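PDB 3NO2: uncharacterized protein, which is of unknown function but folds as a six-bladed beta-propeller. Local coordinates for residues Lys113-Thr118 with Arg149-Gly155. Sequence-based numbering, arbitrary orientation.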
loop_
_atom_site.group_PDB
_atom_site.type_symbol
_atom_site.label_atom_id
_atom_site.label_comp_id
_atom_site.label_asym_id
_atom_site.label_seq_id
_atom_site.Cartn_x
_atom_site.Cartn_y
_atom_site.Cartn_z
ATOM N N LYS A 113 -9.690 -16.428 7.948
ATOM C CA LYS A 113 -9.699 -15.339 8.920
ATOM C C LYS A 113 -8.592 -15.520 9.903
ATOM O O LYS A 113 -8.409 -16.647 10.424
ATOM C CB LYS A 113 -11.016 -15.326 9.647
ATOM C CG LYS A 113 -11.148 -14.251 10.664
ATOM C CD LYS A 113 -12.563 -14.331 11.318
ATOM C CE LYS A 113 -12.829 -13.234 12.261
ATOM N NZ LYS A 113 -14.183 -13.551 12.954
ATOM N N THR A 114 -7.856 -14.458 10.208
ATOM C CA THR A 114 -6.846 -14.418 11.241
ATOM C C THR A 114 -7.070 -13.233 12.137
ATOM O O THR A 114 -7.290 -12.115 11.649
ATOM C CB THR A 114 -5.451 -14.318 10.578
ATOM O OG1 THR A 114 -5.257 -15.498 9.778
ATOM C CG2 THR A 114 -4.293 -14.145 11.630
ATOM N N GLU A 115 -7.055 -13.435 13.442
ATOM C CA GLU A 115 -7.146 -12.377 14.433
ATOM C C GLU A 115 -5.859 -12.313 15.247
ATOM O O GLU A 115 -5.292 -13.357 15.616
ATOM C CB GLU A 115 -8.318 -12.613 15.371
ATOM C CG GLU A 115 -9.670 -12.504 14.701
ATOM C CD GLU A 115 -10.852 -12.782 15.632
ATOM O OE1 GLU A 115 -10.651 -13.454 16.656
ATOM O OE2 GLU A 115 -11.963 -12.353 15.335
ATOM N N PHE A 116 -5.400 -11.106 15.570
ATOM C CA PHE A 116 -4.235 -10.937 16.420
ATOM C C PHE A 116 -4.369 -9.603 17.139
ATOM O O PHE A 116 -5.008 -8.663 16.664
ATOM C CB PHE A 116 -2.943 -11.036 15.595
ATOM C CG PHE A 116 -2.780 -9.954 14.540
ATOM C CD1 PHE A 116 -3.417 -10.046 13.326
ATOM C CD2 PHE A 116 -1.947 -8.876 14.760
ATOM C CE1 PHE A 116 -3.282 -9.067 12.368
ATOM C CE2 PHE A 116 -1.803 -7.900 13.779
ATOM C CZ PHE A 116 -2.472 -8.003 12.600
ATOM N N GLU A 117 -3.747 -9.518 18.294
ATOM C CA GLU A 117 -3.682 -8.292 19.061
ATOM C C GLU A 117 -2.265 -7.727 19.049
ATOM O O GLU A 117 -1.264 -8.421 19.336
ATOM C CB GLU A 117 -4.165 -8.528 20.492
ATOM C CG GLU A 117 -4.063 -7.321 21.399
ATOM C CD GLU A 117 -4.773 -6.075 20.851
ATOM O OE1 GLU A 117 -5.900 -6.218 20.411
ATOM O OE2 GLU A 117 -4.135 -4.988 20.857
ATOM N N THR A 118 -2.177 -6.455 18.663
ATOM C CA THR A 118 -0.903 -5.774 18.527
ATOM C C THR A 118 -0.416 -5.147 19.806
ATOM O O THR A 118 0.767 -4.814 19.898
ATOM C CB THR A 118 -0.981 -4.629 17.492
ATOM O OG1 THR A 118 -1.973 -3.660 17.879
ATOM C CG2 THR A 118 -1.280 -5.181 16.072
ATOM N N ARG A 149 6.000 -7.240 12.046
ATOM C CA ARG A 149 5.779 -8.532 12.688
ATOM C C ARG A 149 5.363 -9.580 11.654
ATOM O O ARG A 149 4.730 -9.268 10.614
ATOM C CB ARG A 149 4.701 -8.428 13.748
ATOM C CG ARG A 149 5.134 -7.723 15.016
ATOM C CD ARG A 149 3.994 -7.735 16.048
ATOM N NE ARG A 149 4.077 -6.614 16.961
ATOM C CZ ARG A 149 3.236 -6.387 17.961
ATOM N NH1 ARG A 149 2.241 -7.221 18.206
ATOM N NH2 ARG A 149 3.401 -5.319 18.719
ATOM N N GLU A 150 5.749 -10.825 11.910
ATOM C CA GLU A 150 5.318 -11.941 11.084
ATOM C C GLU A 150 4.317 -12.733 11.920
ATOM O O GLU A 150 4.634 -13.188 13.026
ATOM C CB GLU A 150 6.493 -12.808 10.643
ATOM C CG GLU A 150 6.087 -13.866 9.593
ATOM C CD GLU A 150 7.243 -14.712 9.096
ATOM O OE1 GLU A 150 8.381 -14.198 9.054
ATOM O OE2 GLU A 150 7.009 -15.898 8.753
ATOM N N ILE A 151 3.086 -12.828 11.425
ATOM C CA ILE A 151 1.938 -13.395 12.153
ATOM C C ILE A 151 1.480 -14.674 11.415
ATOM O O ILE A 151 1.221 -14.658 10.208
ATOM C CB ILE A 151 0.793 -12.365 12.207
ATOM C CG1 ILE A 151 1.205 -11.074 12.951
ATOM C CG2 ILE A 151 -0.482 -12.996 12.881
ATOM C CD1 ILE A 151 1.592 -11.297 14.334
ATOM N N ALA A 152 1.367 -15.785 12.130
ATOM C CA ALA A 152 0.848 -17.010 11.551
ATOM C C ALA A 152 -0.666 -16.909 11.285
ATOM O O ALA A 152 -1.353 -16.088 11.874
ATOM C CB ALA A 152 1.122 -18.152 12.530
ATOM N N PRO A 153 -1.192 -17.835 10.477
ATOM C CA PRO A 153 -2.643 -17.779 10.260
ATOM C C PRO A 153 -3.490 -17.940 11.490
ATOM O O PRO A 153 -4.620 -17.423 11.507
ATOM C CB PRO A 153 -2.900 -18.897 9.273
ATOM C CG PRO A 153 -1.631 -19.024 8.518
ATOM C CD PRO A 153 -0.528 -18.749 9.554
ATOM N N ASN A 154 -2.978 -18.596 12.556
ATOM C CA ASN A 154 -3.756 -18.664 13.801
ATOM C C ASN A 154 -3.585 -17.474 14.684
ATOM O O ASN A 154 -4.143 -17.412 15.776
ATOM C CB ASN A 154 -3.501 -19.963 14.543
ATOM C CG ASN A 154 -2.114 -20.053 15.134
ATOM O OD1 ASN A 154 -1.273 -19.195 14.899
ATOM N ND2 ASN A 154 -1.844 -21.138 15.897
ATOM N N GLY A 155 -2.792 -16.494 14.246
ATOM C CA GLY A 155 -2.566 -15.287 15.019
ATOM C C GLY A 155 -1.271 -15.266 15.842
ATOM O O GLY A 155 -0.926 -14.224 16.416
HETATM O O HOH W 1 0.590 -9.496 17.497
HETATM O O HOH W 2 1.113 -7.820 21.246
#
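Thr114 and Arg149 carry the direct side-chain hydrogen bonds of this contact between neighbouring propeller blades, where the end of strand 110-116, an outermost strand of its sheet, faces strand 147-151 and the type I turn Ala152-Gly155. Thr114 OG1 donates to Pro153 O at 2.7 Å. It meets the carbonyl at a C=O...donor angle of 121°, tilted slightly from its plane. The same rotamer sets CG2 anti to the backbone N and brings this methyl to 3.5 Å from Ala152 O, the oxygen that closes the turn by accepting from Gly155 N. At the end of the turn Gly155, which has no side chain, makes a CA-H...O contact, with Gly155 CA 3.4 Å from Glu115 O.

Some distance away, Arg149 is deposited in two conformers. In the one described, its side chain, extended from CG to NE, lays its guanidinium edge against the backbone beyond the strand. Arg149 NH2 there donates to Thr118 O at 2.9 Å, on a lone pair in the carbonyl plane although the oxygen lies 22° out of the guanidinium plane; NH1 adds a weak bond to that oxygen. In this conformer, too, two waters link NH1 to Glu117 O, and Glu147 forms a salt bridge with NH2.

Between these polar groups the packing is apolar. Ile151 CG1 sits 4.2 Å above one face of the Phe116 ring, offset toward the rim, the two side chains crossing at about a right angle. Ile151 CG2 lies 4.2 Å from Phe116 CB, while Phe127 also touches Phe116.

Because both cross-blade acceptors are main-chain carbonyls, the polar pairing probably depends on the backbone path of the turn and of Glu117-Thr118, and its arginine half holds for one conformer alone.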